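Hybrid kinase (Caulobacter vibrioides, PDB 6QRL) probably phosphorylates itself on histidine with ATP as a hybrid sensor histidine kinase, and binds cyclic di-GMP through the pseudo-receiver domain that forms this chain. Local coordinates at residues A[20-23]-A[24-28]; A[34-38]-A[39-43]. All blocks are in the same frame, centred on the assembly; numbering follows the deposited sequence.

Overall arrangement
Both contacts are local and lie in the first half of a receiver-type α/β domain, whose five-stranded parallel sheet has the strand order 2-1-3-4-5. Contact 1 is confined to helix 16-28, the helical arm of the unit strand 8-12, helix 16-28, strand 32-36. Contact 2 opens on strand 32-36, the very next element, and runs through a short turn into helix 39-45, so the two follow in series along the chain. Their centres are 15 Å apart and their nearest atoms about 5 Å, without touching. Contact 1 brings Gln25 to bound cyclic di-GMP; contact 2 is remote from the cyclic di-GMP pocket and makes the connection from the edge strand to the next helix.

Contact 1: residues A[20-23]-A[24-28]; sequences AATA and RQIEA
From Ala20 to Ala28 the backbone is one uninterrupted α-helix, the crossover helix of a beta-alpha-beta unit in this receiver-type fold, and four successive i to i+4 bonds join 20-23 to 24-28. The shortest of them, Ile26 N to Thr22 O at 2.9 Å, meets the carbonyl nearly along the C=O axis, whereas Arg24 N stands 24° from the plane of the Ala20 carbonyl. One turn apart, Thr22 and Ile26 touch obliquely, CG2 to CD1 at 4.1 Å, on the buried side that packs against Ile11 and Val9 of strand 8-12. On the outer side Arg24 folds back over Ala20: its chain bends at chi3 (-127°), and NH2 comes to 4.0 Å from Ala20 CB. Gln25 has CG beside its own backbone N (chi1 -72°) and is extended beyond it, which takes the amide back along the helix toward Thr22. Its NE2 hydrogen-bonds to Leu101 O, and the side chain also touches bound cyclic di-GMP. Thr22 OG1, already bonded to Val18 O, shares a water with Gln25; that water donates to Thr22 OG1 at 2.9 Å and to Gln25 OE1 at 2.6 Å.

Contact 2: residues A[34-38]-A[39-43]; sequences YAAVD and IASAL
Asp38 and Ser41 meet where the chain leaves strand 32-36 and enters helix 39-45, and Asp38 is the N-cap of that helix. Followed outward, the aspartate begins with CB, which carries the carboxylate past the start of the helix; the contact itself begins at OD1. CG lies between the backbone N and the carbonyl carbon (chi1 61°), a rotation that turns the carboxylate back over the first turn. From there OD1 reaches Ser41 N at 2.9 Å with an N-H...O angle of 159°, and the donor arrives nearly along the C-O axis of the carboxylate. This capping bond satisfies an amide that has no preceding helical turn to supply a carbonyl. The negative charge at the amino end of the helix would probably also be favoured by the helix dipole.

Ser41 OG lies within hydrogen-bonding distance of two acceptors of Asp38, OD1 at 2.9 Å and the backbone O at 3.0 Å. The Asp38 carbonyl additionally accepts the regular helical bond from Ala42 N, with an N-H...O angle of 153°. Beside this polar cluster, Ala36 CB points at the helix and touches Ala42 CB at 3.9 Å, a small apolar contact between the strand end and the first turn. Behind it, Ala36 is backbone-bonded to Ile11 and Ser13, which ties edge strand 32-36 to strand 8-12, while Ile39 and Leu43 of the helix pack on Ile54 and Leu52 of strand 51-55.

Contact 1: residues A[20-23]-A[24-28]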
loop_
_atom_site.group_PDB
_atom_site.type_symbol
_atom_site.label_atom_id
_atom_site.label_comp_id
_atom_site.label_asym_id
_atom_site.label_seq_id
_atom_site.Cartn_x
_atom_site.Cartn_y
_atom_site.Cartn_z
ATOM N N ALA A 20 -5.030 -7.339 -9.956
ATOM C CA ALA A 20 -4.639 -8.715 -10.356
ATOM C C ALA A 20 -3.118 -8.807 -10.558
ATOM O O ALA A 20 -2.526 -9.776 -10.047
ATOM C CB ALA A 20 -5.390 -9.145 -11.590
ATOM N N ALA A 21 -2.516 -7.839 -11.261
ATOM C CA ALA A 21 -1.059 -7.807 -11.526
ATOM C C ALA A 21 -0.278 -7.699 -10.219
ATOM O O ALA A 21 0.753 -8.397 -10.100
ATOM C CB ALA A 21 -0.683 -6.692 -12.477
ATOM N N THR A 22 -0.679 -6.813 -9.321
ATOM C CA THR A 22 0.028 -6.598 -8.037
ATOM C C THR A 22 -0.152 -7.850 -7.172
ATOM O O THR A 22 0.855 -8.312 -6.616
ATOM C CB THR A 22 -0.436 -5.319 -7.333
ATOM O OG1 THR A 22 -0.408 -4.243 -8.274
ATOM C CG2 THR A 22 0.427 -4.968 -6.145
ATOM N N ALA A 23 -1.353 -8.429 -7.104
ATOM C CA ALA A 23 -1.567 -9.687 -6.339
ATOM C C ALA A 23 -0.656 -10.804 -6.892
ATOM O O ALA A 23 -0.027 -11.533 -6.083
ATOM C CB ALA A 23 -3.011 -10.105 -6.350
ATOM N N ARG A 24 -0.519 -10.927 -8.216
ATOM C CA ARG A 24 0.367 -11.973 -8.805
ATOM C C ARG A 24 1.835 -11.709 -8.417
ATOM O O ARG A 24 2.525 -12.690 -8.113
ATOM C CB ARG A 24 0.132 -12.087 -10.316
ATOM C CG ARG A 24 -1.237 -12.661 -10.674
ATOM C CD ARG A 24 -1.381 -12.947 -12.171
ATOM N NE ARG A 24 -2.546 -12.349 -12.827
ATOM C CZ ARG A 24 -3.655 -12.998 -13.212
ATOM N NH1 ARG A 24 -3.812 -14.295 -12.982
ATOM N NH2 ARG A 24 -4.621 -12.330 -13.827
ATOM N N GLN A 25 2.289 -10.441 -8.383
ATOM C CA GLN A 25 3.676 -10.075 -7.978
ATOM C C GLN A 25 3.882 -10.392 -6.501
ATOM O O GLN A 25 4.940 -10.962 -6.188
ATOM C CB GLN A 25 3.994 -8.604 -8.229
ATOM C CG GLN A 25 4.149 -8.310 -9.709
ATOM C CD GLN A 25 4.420 -6.851 -9.904
ATOM O OE1 GLN A 25 3.767 -6.022 -9.276
ATOM N NE2 GLN A 25 5.427 -6.542 -10.715
ATOM N N ILE A 26 2.894 -10.098 -5.641
ATOM C CA ILE A 26 3.017 -10.373 -4.180
ATOM C C ILE A 26 3.222 -11.879 -4.009
ATOM O O ILE A 26 4.154 -12.248 -3.305
ATOM C CB ILE A 26 1.791 -9.855 -3.419
ATOM C CG1 ILE A 26 1.786 -8.328 -3.346
ATOM C CG2 ILE A 26 1.688 -10.487 -2.041
ATOM C CD1 ILE A 26 0.425 -7.734 -3.072
ATOM N N GLU A 27 2.370 -12.698 -4.654
ATOM C CA GLU A 27 2.363 -14.165 -4.445
ATOM C C GLU A 27 3.617 -14.810 -5.055
ATOM O O GLU A 27 4.118 -15.749 -4.432
ATOM C CB GLU A 27 1.078 -14.793 -4.972
ATOM C CG GLU A 27 -0.143 -14.393 -4.171
ATOM C CD GLU A 27 -1.415 -15.010 -4.724
ATOM O OE1 GLU A 27 -2.376 -14.249 -5.044
ATOM O OE2 GLU A 27 -1.435 -16.256 -4.851
ATOM N N ALA A 28 4.114 -14.337 -6.201
ATOM C CA ALA A 28 5.334 -14.876 -6.858
ATOM C C ALA A 28 6.577 -14.633 -5.978
ATOM O O ALA A 28 7.498 -15.466 -6.035
ATOM C CB ALA A 28 5.506 -14.289 -8.248
HETATM O O HOH W 1 1.794 -4.564 -10.199
#

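Contact 2: residues A[34-38]-A[39-43]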
loop_
_atom_site.group_PDB
_atom_site.type_symbol
_atom_site.label_atom_id
_atom_site.label_comp_id
_atom_site.label_asym_id
_atom_site.label_seq_id
_atom_site.Cartn_x
_atom_site.Cartn_y
_atom_site.Cartn_z
ATOM N N TYR A 34 -4.053 -9.574 -0.577
ATOM C CA TYR A 34 -5.438 -9.204 -0.175
ATOM C C TYR A 34 -5.915 -8.061 -1.082
ATOM O O TYR A 34 -5.536 -6.916 -0.838
ATOM C CB TYR A 34 -5.519 -8.884 1.331
ATOM C CG TYR A 34 -5.152 -10.083 2.164
ATOM C CD1 TYR A 34 -3.825 -10.335 2.444
ATOM C CD2 TYR A 34 -6.093 -11.028 2.569
ATOM C CE1 TYR A 34 -3.435 -11.466 3.143
ATOM C CE2 TYR A 34 -5.717 -12.171 3.265
ATOM C CZ TYR A 34 -4.379 -12.383 3.565
ATOM O OH TYR A 34 -3.933 -13.502 4.205
ATOM N N ALA A 35 -6.657 -8.379 -2.150
ATOM C CA ALA A 35 -7.098 -7.395 -3.171
ATOM C C ALA A 35 -8.341 -6.663 -2.666
ATOM O O ALA A 35 -9.231 -7.326 -2.145
ATOM C CB ALA A 35 -7.389 -8.099 -4.476
ATOM N N ALA A 36 -8.395 -5.344 -2.790
ATOM C CA ALA A 36 -9.561 -4.540 -2.375
ATOM C C ALA A 36 -9.788 -3.368 -3.332
ATOM O O ALA A 36 -8.805 -2.897 -3.960
ATOM C CB ALA A 36 -9.327 -4.069 -0.973
ATOM N N VAL A 37 -11.014 -2.843 -3.404
ATOM C CA VAL A 37 -11.306 -1.720 -4.351
ATOM C C VAL A 37 -10.927 -0.366 -3.747
ATOM O O VAL A 37 -10.843 0.584 -4.514
ATOM C CB VAL A 37 -12.771 -1.670 -4.821
ATOM C CG1 VAL A 37 -13.094 -2.837 -5.709
ATOM C CG2 VAL A 37 -13.750 -1.503 -3.665
ATOM N N ASP A 38 -10.746 -0.252 -2.428
ATOM C CA ASP A 38 -10.467 1.076 -1.791
ATOM C C ASP A 38 -9.865 0.872 -0.399
ATOM O O ASP A 38 -9.739 -0.283 0.028
ATOM C CB ASP A 38 -11.700 1.987 -1.779
ATOM C CG ASP A 38 -12.894 1.465 -1.004
ATOM O OD1 ASP A 38 -12.719 0.617 -0.106
ATOM O OD2 ASP A 38 -13.996 1.955 -1.272
ATOM N N ILE A 39 -9.528 1.941 0.306
ATOM C CA ILE A 39 -8.864 1.835 1.632
ATOM C C ILE A 39 -9.803 1.164 2.648
ATOM O O ILE A 39 -9.334 0.229 3.325
ATOM C CB ILE A 39 -8.373 3.216 2.093
ATOM C CG1 ILE A 39 -7.305 3.759 1.134
ATOM C CG2 ILE A 39 -7.888 3.124 3.524
ATOM C CD1 ILE A 39 -6.985 5.227 1.328
ATOM N N ALA A 40 -11.063 1.588 2.759
ATOM C CA ALA A 40 -12.000 0.963 3.730
ATOM C C ALA A 40 -12.051 -0.558 3.483
ATOM O O ALA A 40 -11.901 -1.310 4.439
ATOM C CB ALA A 40 -13.370 1.605 3.694
ATOM N N SER A 41 -12.165 -1.026 2.236
ATOM C CA SER A 41 -12.340 -2.470 1.952
ATOM C C SER A 41 -11.024 -3.214 2.224
ATOM O O SER A 41 -11.048 -4.369 2.654
ATOM C CB SER A 41 -12.911 -2.689 0.562
ATOM O OG SER A 41 -12.009 -2.201 -0.432
ATOM N N ALA A 42 -9.877 -2.567 2.038
ATOM C CA ALA A 42 -8.545 -3.117 2.385
ATOM C C ALA A 42 -8.435 -3.300 3.907
ATOM O O ALA A 42 -7.978 -4.361 4.339
ATOM C CB ALA A 42 -7.468 -2.207 1.849
ATOM N N LEU A 43 -8.890 -2.337 4.700
ATOM C CA LEU A 43 -8.875 -2.451 6.182
ATOM C C LEU A 43 -9.810 -3.584 6.618
ATOM O O LEU A 43 -9.433 -4.330 7.515
ATOM C CB LEU A 43 -9.274 -1.117 6.818
ATOM C CG LEU A 43 -8.251 0.019 6.671
ATOM C CD1 LEU A 43 -8.781 1.294 7.327
ATOM C CD2 LEU A 43 -6.898 -0.349 7.256
#